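Local atomic coordinates of protein Pcdhgb2 (Mus musculus, PDB entry 5SZR), a protein that probably mediates calcium-dependent cell adhesion and may help set up specific neuronal connections, this chain comprising its extracellular cadherin domains 3 to 6. Residues D8-T13 against C94-K99; L14-P19 against E103-P108; D68-E73 against V98-E103; V145-L150 against I185-R190. All blocks are in the same frame, centred on the assembly; numbering follows the deposited sequence.

Interaction 1: D8-T13 against C94-K99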
loop_
_atom_site.group_PDB
_atom_site.type_symbol
_atom_site.label_atom_id
_atom_site.label_comp_id
_atom_site.label_asym_id
_atom_site.label_seq_id
_atom_site.Cartn_x
_atom_site.Cartn_y
_atom_site.Cartn_z
ATOM N N ASP A 8 11.532 -78.236 24.024
ATOM C CA ASP A 8 10.900 -77.494 25.109
ATOM C C ASP A 8 10.456 -76.100 24.675
ATOM O O ASP A 8 9.367 -75.655 25.052
ATOM C CB ASP A 8 11.841 -77.409 26.310
ATOM C CG ASP A 8 12.089 -78.764 26.944
ATOM O OD1 ASP A 8 11.274 -79.684 26.712
ATOM O OD2 ASP A 8 13.093 -78.909 27.673
ATOM N N VAL A 9 11.267 -75.397 23.885
ATOM C CA VAL A 9 11.024 -73.985 23.579
ATOM C C VAL A 9 11.032 -73.789 22.068
ATOM O O VAL A 9 12.050 -74.039 21.411
ATOM C CB VAL A 9 12.062 -73.066 24.241
ATOM C CG1 VAL A 9 11.724 -71.610 23.963
ATOM C CG2 VAL A 9 12.129 -73.326 25.738
ATOM N N PHE A 10 9.903 -73.342 21.525
ATOM C CA PHE A 10 9.774 -72.960 20.127
ATOM C C PHE A 10 9.820 -71.438 20.008
ATOM O O PHE A 10 9.386 -70.720 20.911
ATOM C CB PHE A 10 8.460 -73.479 19.529
ATOM C CG PHE A 10 8.278 -74.975 19.624
ATOM C CD1 PHE A 10 8.563 -75.792 18.541
ATOM C CD2 PHE A 10 7.793 -75.559 20.786
ATOM C CE1 PHE A 10 8.387 -77.169 18.621
ATOM C CE2 PHE A 10 7.615 -76.929 20.871
ATOM C CZ PHE A 10 7.911 -77.736 19.787
ATOM N N SER A 11 10.342 -70.948 18.883
ATOM C CA SER A 11 10.425 -69.511 18.625
ATOM C C SER A 11 9.853 -69.206 17.248
ATOM O O SER A 11 10.288 -69.789 16.249
ATOM C CB SER A 11 11.868 -69.008 18.721
ATOM O OG SER A 11 12.326 -69.021 20.061
ATOM N N VAL A 12 8.879 -68.295 17.200
ATOM C CA VAL A 12 8.295 -67.826 15.950
ATOM C C VAL A 12 8.234 -66.305 15.979
ATOM O O VAL A 12 8.167 -65.690 17.048
ATOM C CB VAL A 12 6.887 -68.418 15.698
ATOM C CG1 VAL A 12 6.947 -69.928 15.603
ATOM C CG2 VAL A 12 5.917 -67.983 16.787
ATOM N N THR A 13 8.267 -65.698 14.794
ATOM C CA THR A 13 8.101 -64.257 14.640
ATOM C C THR A 13 6.859 -63.971 13.808
ATOM O O THR A 13 6.554 -64.695 12.857
ATOM C CB THR A 13 9.318 -63.597 13.975
ATOM O OG1 THR A 13 9.366 -63.957 12.589
ATOM C CG2 THR A 13 10.608 -64.019 14.657
ATOM N N CYS A 94 5.550 -77.276 27.133
ATOM C CA CYS A 94 6.509 -76.621 26.258
ATOM C C CYS A 94 6.151 -75.145 26.173
ATOM O O CYS A 94 5.026 -74.742 26.485
ATOM C CB CYS A 94 6.535 -77.249 24.861
ATOM S SG CYS A 94 5.166 -76.750 23.802
ATOM N N SER A 95 7.119 -74.337 25.751
ATOM C CA SER A 95 6.936 -72.897 25.649
ATOM C C SER A 95 7.179 -72.430 24.221
ATOM O O SER A 95 7.989 -73.007 23.486
ATOM C CB SER A 95 7.865 -72.139 26.605
ATOM O OG SER A 95 7.411 -72.247 27.942
ATOM N N ILE A 96 6.461 -71.379 23.836
ATOM C CA ILE A 96 6.542 -70.801 22.501
ATOM C C ILE A 96 6.707 -69.299 22.669
ATOM O O ILE A 96 5.769 -68.612 23.090
ATOM C CB ILE A 96 5.306 -71.123 21.656
ATOM C CG1 ILE A 96 5.155 -72.636 21.517
ATOM C CG2 ILE A 96 5.406 -70.458 20.289
ATOM C CD1 ILE A 96 3.748 -73.073 21.298
ATOM N N GLN A 97 7.891 -68.790 22.351
ATOM C CA GLN A 97 8.189 -67.369 22.484
ATOM C C GLN A 97 7.900 -66.691 21.151
ATOM O O GLN A 97 8.595 -66.936 20.157
ATOM C CB GLN A 97 9.634 -67.164 22.921
ATOM C CG GLN A 97 9.886 -67.665 24.324
ATOM C CD GLN A 97 11.299 -67.430 24.784
ATOM O OE1 GLN A 97 11.792 -66.300 24.770
ATOM N NE2 GLN A 97 11.966 -68.498 25.200
ATOM N N VAL A 98 6.869 -65.853 21.131
ATOM C CA VAL A 98 6.384 -65.218 19.912
ATOM C C VAL A 98 6.950 -63.809 19.851
ATOM O O VAL A 98 6.657 -62.969 20.713
ATOM C CB VAL A 98 4.849 -65.199 19.861
ATOM C CG1 VAL A 98 4.372 -64.472 18.615
ATOM C CG2 VAL A 98 4.301 -66.620 19.897
ATOM N N LYS A 99 7.764 -63.552 18.834
ATOM C CA LYS A 99 8.364 -62.246 18.612
ATOM C C LYS A 99 7.534 -61.489 17.583
ATOM O O LYS A 99 7.137 -62.055 16.559
ATOM C CB LYS A 99 9.810 -62.398 18.144
ATOM C CG LYS A 99 10.458 -61.114 17.684
ATOM C CD LYS A 99 11.896 -61.358 17.252
ATOM C CE LYS A 99 12.519 -60.088 16.692
ATOM N NZ LYS A 99 13.927 -60.294 16.251
#
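Asp8 O accepts the shortest hydrogen bond of this contact, from Ser95 N at 2.7 Å, and the bond is nearly straight, with an N-H...O angle of 170°. Four more backbone bonds follow it along two parallel strands: Phe10 N gives to Ser95 O, Gln97 N to Phe10 O, Val12 N to Gln97 O and Lys99 N to Val12 O. The bond from Val12 N is the longest, 3.3 Å to Gln97 O, and its donor is tilted from the carbonyl plane.

On the face that carries Phe10, Val12, Ile96 and Val98 the contact is apolar. The Phe10 ring leans back beside its own backbone N (chi1 -57°), which takes it past its registered partner Ile96 to Cys94. There Cys94 SG meets the ring edge, 3.8 Å from Phe10 CE2, in a sulfur-aromatic contact, while Ile96 CG1 lies 3.9 Å from Phe10 CB. Further along, Val12 CG2 reaches Val98 CG2 at 3.8 Å. An alanine in place of Phe10 is likely to leave Cys94 SG without its aromatic neighbour and open a gap beside Ile96 CG1.

The other face is more exposed. Gln97 NE2 comes to 3.4 Å from Val9 CG1, and the Thr13 side chain lies beside that of Lys99, its CG2 against Lys99 CB and CD.

Pairing of this kind, the first strand parallel to the last, belongs to the Greek-key sandwich of cadherin domains. Strand 9-15 is an outermost strand of its sheet, counted within this chain; strand 91-101 is flanked on its other side by antiparallel strand 77-85, whose Asn81 bonds Ser95 OG, and Leu25 of strand 23-26 packs on both Phe10 and Ile96.

Interaction 2: L14-P19 against E103-P108. With CA (calcium ion), chain K; CA (calcium ion), chain J; CA (calcium ion), chain L.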
loop_
_atom_site.group_PDB
_atom_site.type_symbol
_atom_site.label_atom_id
_atom_site.label_comp_id
_atom_site.label_asym_id
_atom_site.label_seq_id
_atom_site.Cartn_x
_atom_site.Cartn_y
_atom_site.Cartn_z
ATOM N N LEU A 14 6.147 -62.906 14.164
ATOM C CA LEU A 14 4.951 -62.491 13.447
ATOM C C LEU A 14 5.021 -61.005 13.132
ATOM O O LEU A 14 5.408 -60.198 13.983
ATOM C CB LEU A 14 3.677 -62.771 14.256
ATOM C CG LEU A 14 3.396 -64.196 14.738
ATOM C CD1 LEU A 14 2.074 -64.246 15.498
ATOM C CD2 LEU A 14 3.391 -65.174 13.573
ATOM N N ARG A 15 4.662 -60.651 11.902
ATOM C CA ARG A 15 4.480 -59.249 11.559
ATOM C C ARG A 15 3.215 -58.726 12.225
ATOM O O ARG A 15 2.194 -59.417 12.284
ATOM C CB ARG A 15 4.403 -59.076 10.043
ATOM C CG ARG A 15 5.704 -59.386 9.311
ATOM C CD ARG A 15 5.495 -59.422 7.804
ATOM N NE ARG A 15 6.754 -59.382 7.066
ATOM C CZ ARG A 15 7.435 -60.456 6.678
ATOM N NH1 ARG A 15 8.571 -60.313 6.010
ATOM N NH2 ARG A 15 6.983 -61.671 6.960
ATOM N N GLU A 16 3.282 -57.495 12.736
ATOM C CA GLU A 16 2.156 -56.965 13.498
ATOM C C GLU A 16 0.892 -56.790 12.665
ATOM O O GLU A 16 -0.178 -56.575 13.243
ATOM C CB GLU A 16 2.536 -55.635 14.153
ATOM C CG GLU A 16 2.936 -54.534 13.187
ATOM C CD GLU A 16 2.963 -53.162 13.851
ATOM O OE1 GLU A 16 2.191 -52.945 14.807
ATOM O OE2 GLU A 16 3.761 -52.308 13.421
ATOM N N ASP A 17 0.971 -56.907 11.340
ATOM C CA ASP A 17 -0.181 -56.678 10.479
ATOM C C ASP A 17 -0.868 -57.962 10.026
ATOM O O ASP A 17 -1.767 -57.895 9.182
ATOM C CB ASP A 17 0.228 -55.852 9.255
ATOM C CG ASP A 17 1.188 -56.595 8.343
ATOM O OD1 ASP A 17 0.723 -57.407 7.516
ATOM O OD2 ASP A 17 2.410 -56.361 8.446
ATOM N N VAL A 18 -0.483 -59.120 10.557
ATOM C CA VAL A 18 -1.129 -60.363 10.109
ATOM C C VAL A 18 -2.591 -60.352 10.538
ATOM O O VAL A 18 -2.906 -59.876 11.645
ATOM C CB VAL A 18 -0.393 -61.594 10.658
ATOM C CG1 VAL A 18 1.050 -61.633 10.158
ATOM C CG2 VAL A 18 -0.447 -61.650 12.181
ATOM N N PRO A 19 -3.511 -60.823 9.704
ATOM C CA PRO A 19 -4.932 -60.766 10.052
ATOM C C PRO A 19 -5.283 -61.810 11.094
ATOM O O PRO A 19 -4.541 -62.788 11.278
ATOM C CB PRO A 19 -5.631 -61.054 8.715
ATOM C CG PRO A 19 -4.644 -61.877 7.960
ATOM C CD PRO A 19 -3.290 -61.358 8.350
ATOM N N GLU A 103 6.066 -52.908 11.979
ATOM C CA GLU A 103 5.719 -52.383 10.668
ATOM C C GLU A 103 5.485 -50.883 10.769
ATOM O O GLU A 103 5.180 -50.347 11.838
ATOM C CB GLU A 103 4.465 -53.061 10.103
ATOM C CG GLU A 103 4.561 -54.578 9.978
ATOM C CD GLU A 103 5.527 -55.019 8.894
ATOM O OE1 GLU A 103 6.283 -55.991 9.124
ATOM O OE2 GLU A 103 5.529 -54.389 7.812
ATOM N N ASN A 104 5.631 -50.209 9.632
ATOM C CA ASN A 104 5.431 -48.765 9.543
ATOM C C ASN A 104 3.936 -48.500 9.427
ATOM O O ASN A 104 3.384 -48.397 8.331
ATOM C CB ASN A 104 6.201 -48.196 8.360
ATOM C CG ASN A 104 6.219 -46.684 8.345
ATOM O OD1 ASN A 104 5.825 -46.033 9.311
ATOM N ND2 ASN A 104 6.691 -46.114 7.243
ATOM N N ASP A 105 3.263 -48.394 10.576
ATOM C CA ASP A 105 1.832 -48.120 10.593
ATOM C C ASP A 105 1.465 -46.917 11.457
ATOM O O ASP A 105 0.278 -46.711 11.732
ATOM C CB ASP A 105 1.044 -49.358 11.047
ATOM C CG ASP A 105 1.434 -49.834 12.437
ATOM O OD1 ASP A 105 2.503 -49.432 12.938
ATOM O OD2 ASP A 105 0.670 -50.625 13.027
ATOM N N CYS A 106 2.441 -46.114 11.880
ATOM C CA CYS A 106 2.190 -44.913 12.671
ATOM C C CYS A 106 2.702 -43.702 11.903
ATOM O O CYS A 106 3.887 -43.638 11.555
ATOM C CB CYS A 106 2.855 -45.000 14.046
ATOM S SG CYS A 106 2.063 -46.175 15.178
ATOM N N VAL A 107 1.811 -42.750 11.650
ATOM C CA VAL A 107 2.149 -41.550 10.874
ATOM C C VAL A 107 3.015 -40.627 11.723
ATOM O O VAL A 107 2.830 -40.572 12.953
ATOM C CB VAL A 107 0.864 -40.846 10.418
ATOM C CG1 VAL A 107 1.163 -39.541 9.692
ATOM C CG2 VAL A 107 0.044 -41.775 9.530
ATOM N N PRO A 108 3.986 -39.921 11.141
ATOM C CA PRO A 108 4.682 -38.868 11.896
ATOM C C PRO A 108 3.740 -37.712 12.199
ATOM O O PRO A 108 2.870 -37.370 11.396
ATOM C CB PRO A 108 5.807 -38.426 10.953
ATOM C CG PRO A 108 5.916 -39.499 9.923
ATOM C CD PRO A 108 4.561 -40.115 9.800
HETATM CA CA CA K . 4.461 -50.048 14.183
HETATM CA CA CA J . 0.999 -50.763 15.351
HETATM CA CA CA L . 6.206 -44.272 11.066
HETATM O O HOH W 1 -0.354 -48.472 16.018
HETATM O O HOH W 2 -1.066 -51.687 14.834
#
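Glu16 and Glu103 meet at a cadherin interdomain calcium site, where the end of the first strand faces the acidic linker Asp102-Glu103-Asn104-Asp105 that leads to the next domain. The tight part centres on Glu16 OE2. It binds one calcium at 2.5 Å and also accepts a hydrogen bond from Glu103 N at 2.8 Å, met on the anti side, 19° out of the carboxylate plane. Glu16 OE1 binds the second calcium. The side chain starts between its backbone N and carbonyl carbon (chi1 60°) and then runs extended, which carries both oxygens to the metals. Beside it, Glu103 CG packs on Glu16 CG at 3.6 Å.

Asp105 comes from the opposite direction and does the same: its OD1 binds the first calcium and its OD2 the second, with the two carboxylate planes 71° apart. Glu103 O adds a ligand to the first calcium; two waters, Asp71 and Glu73 complete the shell of the second, and Glu73 binds both ions.

The solvent side, with exposed Arg15 and Asp17, is looser. The carboxylates of Glu103 and Asp17 are like charges close together, and a bridge from Arg15 NE to Glu103 OE1 is long, at 4.0 Å, and doubtful, because Arg15 has two conformers. Replacing Glu103 by an alanine would probably open a gap where its CG methylene packs against Glu16 CG and Asp17 OD2.

Further along the linker, a third calcium is completed by Asp136, Asp138, Asn142 and Asp189; two of its ligands are Asn104 OD1 and Cys106 O, each 2.5 Å from the metal.

Interaction 3: D68-E73 against V98-E103. With CA (calcium ion), chain K; CA (calcium ion), chain J.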
loop_
_atom_site.group_PDB
_atom_site.type_symbol
_atom_site.label_atom_id
_atom_site.label_comp_id
_atom_site.label_asym_id
_atom_site.label_seq_id
_atom_site.Cartn_x
_atom_site.Cartn_y
_atom_site.Cartn_z
ATOM N N ASP A 68 -7.174 -62.127 17.243
ATOM C CA ASP A 68 -7.380 -60.688 17.272
ATOM C C ASP A 68 -6.199 -60.034 16.566
ATOM O O ASP A 68 -5.259 -60.704 16.135
ATOM C CB ASP A 68 -7.536 -60.181 18.709
ATOM C CG ASP A 68 -8.470 -58.991 18.811
ATOM O OD1 ASP A 68 -9.179 -58.882 19.834
ATOM O OD2 ASP A 68 -8.500 -58.169 17.871
ATOM N N ASN A 69 -6.250 -58.715 16.443
ATOM C CA ASN A 69 -5.188 -58.014 15.739
ATOM C C ASN A 69 -3.984 -57.805 16.644
ATOM O O ASN A 69 -4.107 -57.697 17.867
ATOM C CB ASN A 69 -5.692 -56.671 15.209
ATOM C CG ASN A 69 -6.677 -56.835 14.078
ATOM O OD1 ASN A 69 -7.889 -56.804 14.287
ATOM N ND2 ASN A 69 -6.160 -57.027 12.869
ATOM N N LEU A 70 -2.812 -57.764 16.028
ATOM C CA LEU A 70 -1.585 -57.484 16.753
ATOM C C LEU A 70 -1.286 -55.985 16.715
ATOM O O LEU A 70 -1.956 -55.204 16.030
ATOM C CB LEU A 70 -0.426 -58.297 16.175
ATOM C CG LEU A 70 -0.643 -59.818 16.148
ATOM C CD1 LEU A 70 0.582 -60.567 15.627
ATOM C CD2 LEU A 70 -1.033 -60.332 17.525
ATOM N N ASP A 71 -0.270 -55.585 17.482
ATOM C CA ASP A 71 0.172 -54.197 17.524
ATOM C C ASP A 71 1.529 -54.124 18.216
ATOM O O ASP A 71 1.615 -54.247 19.442
ATOM C CB ASP A 71 -0.851 -53.310 18.240
ATOM C CG ASP A 71 -0.421 -51.855 18.325
ATOM O OD1 ASP A 71 0.453 -51.431 17.546
ATOM O OD2 ASP A 71 -0.977 -51.127 19.177
ATOM N N PHE A 72 2.593 -53.932 17.429
ATOM C CA PHE A 72 3.945 -53.871 17.978
ATOM C C PHE A 72 4.086 -52.751 19.000
ATOM O O PHE A 72 4.856 -52.875 19.957
ATOM C CB PHE A 72 4.948 -53.692 16.841
ATOM C CG PHE A 72 6.376 -53.565 17.296
ATOM C CD1 PHE A 72 7.161 -54.692 17.475
ATOM C CD2 PHE A 72 6.943 -52.317 17.518
ATOM C CE1 PHE A 72 8.476 -54.579 17.881
ATOM C CE2 PHE A 72 8.259 -52.200 17.927
ATOM C CZ PHE A 72 9.028 -53.333 18.106
ATOM N N GLU A 73 3.353 -51.654 18.815
ATOM C CA GLU A 73 3.448 -50.535 19.740
ATOM C C GLU A 73 2.846 -50.865 21.102
ATOM O O GLU A 73 3.179 -50.198 22.088
ATOM C CB GLU A 73 2.771 -49.298 19.135
ATOM C CG GLU A 73 3.601 -48.566 18.069
ATOM C CD GLU A 73 3.951 -49.433 16.860
ATOM O OE1 GLU A 73 3.050 -50.102 16.313
ATOM O OE2 GLU A 73 5.135 -49.444 16.456
ATOM N N VAL A 98 6.869 -65.853 21.131
ATOM C CA VAL A 98 6.384 -65.218 19.912
ATOM C C VAL A 98 6.950 -63.809 19.851
ATOM O O VAL A 98 6.657 -62.969 20.713
ATOM C CB VAL A 98 4.849 -65.199 19.861
ATOM C CG1 VAL A 98 4.372 -64.472 18.615
ATOM C CG2 VAL A 98 4.301 -66.620 19.897
ATOM N N LYS A 99 7.764 -63.552 18.834
ATOM C CA LYS A 99 8.364 -62.246 18.612
ATOM C C LYS A 99 7.534 -61.489 17.583
ATOM O O LYS A 99 7.137 -62.055 16.559
ATOM C CB LYS A 99 9.810 -62.398 18.144
ATOM C CG LYS A 99 10.458 -61.114 17.684
ATOM C CD LYS A 99 11.896 -61.358 17.252
ATOM C CE LYS A 99 12.519 -60.088 16.692
ATOM N NZ LYS A 99 13.927 -60.294 16.251
ATOM N N ILE A 100 7.251 -60.222 17.866
ATOM C CA ILE A 100 6.468 -59.379 16.972
ATOM C C ILE A 100 7.420 -58.468 16.215
ATOM O O ILE A 100 8.401 -57.965 16.780
ATOM C CB ILE A 100 5.413 -58.571 17.749
ATOM C CG1 ILE A 100 4.569 -59.502 18.619
ATOM C CG2 ILE A 100 4.521 -57.778 16.794
ATOM C CD1 ILE A 100 3.883 -60.612 17.845
ATOM N N LEU A 101 7.145 -58.269 14.930
ATOM C CA LEU A 101 7.963 -57.419 14.077
ATOM C C LEU A 101 7.275 -56.080 13.855
ATOM O O LEU A 101 6.062 -56.018 13.631
ATOM C CB LEU A 101 8.240 -58.099 12.735
ATOM C CG LEU A 101 9.129 -59.337 12.848
ATOM C CD1 LEU A 101 9.312 -60.000 11.494
ATOM C CD2 LEU A 101 10.470 -58.965 13.460
ATOM N N ASP A 102 8.058 -55.009 13.920
ATOM C CA ASP A 102 7.526 -53.665 13.760
ATOM C C ASP A 102 7.278 -53.360 12.288
ATOM O O ASP A 102 8.170 -53.531 11.451
ATOM C CB ASP A 102 8.493 -52.641 14.352
ATOM C CG ASP A 102 8.155 -51.217 13.950
ATOM O OD1 ASP A 102 6.962 -50.850 13.993
ATOM O OD2 ASP A 102 9.087 -50.471 13.581
ATOM N N GLU A 103 6.066 -52.908 11.979
ATOM C CA GLU A 103 5.719 -52.383 10.668
ATOM C C GLU A 103 5.485 -50.883 10.769
ATOM O O GLU A 103 5.180 -50.347 11.838
ATOM C CB GLU A 103 4.465 -53.061 10.103
ATOM C CG GLU A 103 4.561 -54.578 9.978
ATOM C CD GLU A 103 5.527 -55.019 8.894
ATOM O OE1 GLU A 103 6.283 -55.991 9.124
ATOM O OE2 GLU A 103 5.529 -54.389 7.812
HETATM CA CA CA K . 4.461 -50.048 14.183
HETATM CA CA CA J . 0.999 -50.763 15.351
HETATM O O HOH W 1 -0.354 -48.472 16.018
HETATM O O HOH W 2 -1.066 -51.687 14.834
#
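Phe72 and Asp102 make the main non-metal contact, a CH-pi interaction in which Asp102 CB sits over the centre of the ring face. CB lies 3.5 Å from the centroid of the Phe72 ring and 11° off the ring normal. The ring gets there because Phe72 CG is placed trans to the backbone N (chi1 178°), and Ile100 O lies at the ring edge, 3.6 Å from Phe72 CE1. Beyond CB, Asp102 OD1 turns to the calcium.

Apolar contacts come next. Phe72 CB approaches Ile100 CG2 at 4.1 Å, and Leu70 CD1 meets Ile100 CD1 at 4.0 Å. Leu70 also touches Leu14 and Ile54, so this part of the loop faces the domain interior.

Metal bonds form the third group. Glu73 grips one calcium with both oxygens, and its OE1 also binds the second, making that atom a bridge between the ions. Asp102 OD1, 2.6 Å from the first calcium, and Glu103 O join from the other segment. Glu73 OE2 and Asp102 OD1 stand 3.4 Å apart, two ligands of one ion with no hydrogen bond between them.

Within the loop, Asp71 OD1 binds the second calcium at 2.4 Å and accepts a hydrogen bond from Glu73 N, which comes from well above the carboxylate plane. In this Asx turn both acidic residues reach the same ion.

Asp71-Phe72-Glu73 is thus the Asp-X-Glu calcium motif of a cadherin repeat, joined here to the start of the linker; Glu16, Asp105 and, from the following domain, Asp138 complete the first ion's site.

Interaction 4: V145-L150 against I185-R190. With CA (calcium ion), chain L.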
loop_
_atom_site.group_PDB
_atom_site.type_symbol
_atom_site.label_atom_id
_atom_site.label_comp_id
_atom_site.label_asym_id
_atom_site.label_seq_id
_atom_site.Cartn_x
_atom_site.Cartn_y
_atom_site.Cartn_z
ATOM N N VAL A 145 12.087 -39.580 11.548
ATOM C CA VAL A 145 11.360 -38.543 10.823
ATOM C C VAL A 145 12.306 -37.398 10.489
ATOM O O VAL A 145 13.215 -37.071 11.260
ATOM C CB VAL A 145 10.155 -38.028 11.640
ATOM C CG1 VAL A 145 9.328 -37.029 10.827
ATOM C CG2 VAL A 145 9.299 -39.181 12.103
ATOM N N TYR A 146 12.083 -36.784 9.329
ATOM C CA TYR A 146 12.802 -35.584 8.930
ATOM C C TYR A 146 11.836 -34.608 8.275
ATOM O O TYR A 146 10.882 -35.009 7.602
ATOM C CB TYR A 146 13.961 -35.905 7.985
ATOM C CG TYR A 146 15.094 -36.631 8.670
ATOM C CD1 TYR A 146 16.165 -35.933 9.214
ATOM C CD2 TYR A 146 15.085 -38.014 8.788
ATOM C CE1 TYR A 146 17.203 -36.595 9.846
ATOM C CE2 TYR A 146 16.116 -38.685 9.416
ATOM C CZ TYR A 146 17.172 -37.973 9.943
ATOM O OH TYR A 146 18.198 -38.636 10.573
ATOM N N CYS A 147 12.093 -33.319 8.484
ATOM C CA CYS A 147 11.208 -32.257 8.039
ATOM C C CYS A 147 11.874 -31.398 6.974
ATOM O O CYS A 147 13.102 -31.320 6.876
ATOM C CB CYS A 147 10.790 -31.362 9.205
ATOM S SG CYS A 147 9.807 -32.171 10.450
ATOM N N HIS A 148 11.031 -30.744 6.182
ATOM C CA HIS A 148 11.462 -29.720 5.245
ATOM C C HIS A 148 10.275 -28.810 4.975
ATOM O O HIS A 148 9.124 -29.166 5.241
ATOM C CB HIS A 148 12.008 -30.322 3.943
ATOM C CG HIS A 148 10.969 -30.999 3.104
ATOM N ND1 HIS A 148 9.943 -31.745 3.645
ATOM C CD2 HIS A 148 10.795 -31.041 1.762
ATOM C CE1 HIS A 148 9.188 -32.221 2.672
ATOM N NE2 HIS A 148 9.682 -31.807 1.520
ATOM N N VAL A 149 10.573 -27.624 4.456
ATOM C CA VAL A 149 9.568 -26.610 4.162
ATOM C C VAL A 149 9.280 -26.630 2.670
ATOM O O VAL A 149 10.198 -26.757 1.851
ATOM C CB VAL A 149 10.047 -25.219 4.617
ATOM C CG1 VAL A 149 9.074 -24.125 4.171
ATOM C CG2 VAL A 149 10.220 -25.194 6.122
ATOM N N LEU A 150 8.005 -26.523 2.308
ATOM C CA LEU A 150 7.643 -26.394 0.906
ATOM C C LEU A 150 7.769 -24.944 0.455
ATOM O O LEU A 150 7.521 -24.008 1.221
ATOM C CB LEU A 150 6.218 -26.892 0.666
ATOM C CG LEU A 150 5.995 -28.396 0.845
ATOM C CD1 LEU A 150 4.541 -28.755 0.587
ATOM C CD2 LEU A 150 6.915 -29.195 -0.068
ATOM N N ILE A 185 4.839 -27.182 6.497
ATOM C CA ILE A 185 5.965 -27.998 6.936
ATOM C C ILE A 185 5.567 -29.464 6.808
ATOM O O ILE A 185 4.542 -29.886 7.357
ATOM C CB ILE A 185 6.377 -27.655 8.376
ATOM C CG1 ILE A 185 6.964 -26.244 8.431
ATOM C CG2 ILE A 185 7.365 -28.688 8.908
ATOM C CD1 ILE A 185 7.420 -25.824 9.805
ATOM N N VAL A 186 6.370 -30.240 6.082
ATOM C CA VAL A 186 6.081 -31.642 5.798
ATOM C C VAL A 186 7.090 -32.508 6.540
ATOM O O VAL A 186 8.293 -32.226 6.521
ATOM C CB VAL A 186 6.120 -31.930 4.287
ATOM C CG1 VAL A 186 5.825 -33.399 4.015
ATOM C CG2 VAL A 186 5.132 -31.039 3.551
ATOM N N ALA A 187 6.597 -33.562 7.188
ATOM C CA ALA A 187 7.431 -34.508 7.919
ATOM C C ALA A 187 7.142 -35.913 7.415
ATOM O O ALA A 187 5.976 -36.296 7.276
ATOM C CB ALA A 187 7.178 -34.415 9.425
ATOM N N ALA A 188 8.196 -36.681 7.143
ATOM C CA ALA A 188 8.048 -38.019 6.590
ATOM C C ALA A 188 9.006 -38.979 7.280
ATOM O O ALA A 188 10.122 -38.602 7.655
ATOM C CB ALA A 188 8.293 -38.026 5.076
ATOM N N ASP A 189 8.566 -40.222 7.446
ATOM C CA ASP A 189 9.420 -41.238 8.041
ATOM C C ASP A 189 10.204 -41.974 6.961
ATOM O O ASP A 189 9.897 -41.898 5.769
ATOM C CB ASP A 189 8.607 -42.227 8.888
ATOM C CG ASP A 189 7.531 -42.970 8.095
ATOM O OD1 ASP A 189 7.755 -43.334 6.925
ATOM O OD2 ASP A 189 6.446 -43.209 8.663
ATOM N N ARG A 190 11.225 -42.708 7.397
ATOM C CA ARG A 190 12.082 -43.433 6.471
ATOM C C ARG A 190 11.828 -44.935 6.549
ATOM O O ARG A 190 12.768 -45.736 6.624
ATOM C CB ARG A 190 13.549 -43.102 6.747
ATOM C CG ARG A 190 13.885 -41.635 6.505
ATOM C CD ARG A 190 15.335 -41.321 6.834
ATOM N NE ARG A 190 15.678 -39.941 6.497
ATOM C CZ ARG A 190 16.488 -39.587 5.504
ATOM N NH1 ARG A 190 17.053 -40.515 4.744
ATOM N NH2 ARG A 190 16.736 -38.303 5.277
HETATM CA CA CA L . 6.206 -44.272 11.066
#
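An antiparallel strand pair at the edge of a sheet in the second cadherin domain of this chain joins Val145-Val149 to Ile185-Asp189, with Tyr146 opposite Ala188 and His148 opposite Val186 as hydrogen-bonded pairs. Each pair is closed by two backbone bonds; His148 N to Val186 O and Val186 N to His148 O are both 3.1 Å. His148 CG lies between its backbone N and carbonyl carbon (chi1 68°), and this brings the imidazole over the neighbouring strand: Val186 O lies in the ring plane, where ND1 makes a weak bond to it, and CE1 rests 3.5 Å from Val186 CB.

On the same face, the Arg190 guanidinium stands steeply on the Tyr146 ring, their planes 81° apart. Its CZ is 4.5 Å from the ring centroid, an off-centre cation-pi contact near the CD2-CE2 side, with Arg190 NH2 over one face toward the rim.

In the four-stranded sheet of this Greek-key domain, strand 145-149 is an outermost strand, counted within this chain, and strand 180-189 is flanked on its other side by strand 196-206. The face of Val145, Cys147 and Ile185 turns inward: Ala187 CB is held between Cys147 SG at 3.6 Å and Val145 CG1 at 3.7 Å, and Val149 CG2 meets Ile185 CG1 at 4.1 Å.

At the end of the strand Asp189 OD2 binds a calcium at 2.6 Å, while its OD1 accepts a hydrogen bond from Leu195 N.

Overall arrangement
From the N terminus, interaction 1 closes a loop of 80 residues by pairing the first and last strands of the first cadherin domain of this chain. Interaction 2 continues from the same strand 9-15 and closes onto the linker, so the two cross along the chain; Leu14 N to Lys99 O, 2.7 Å, a probable hydrogen bond, joins them. Interaction 3 is nested inside the loop of interaction 2, shares Glu103 and two calcium ions with it, and shares Val98 and Lys99 with interaction 1. Interaction 4 follows in series, in the next domain, and meets interaction 2 at the third calcium, where Asn104 and Asp189 both bind. The linker thereby ties the two sandwiches together.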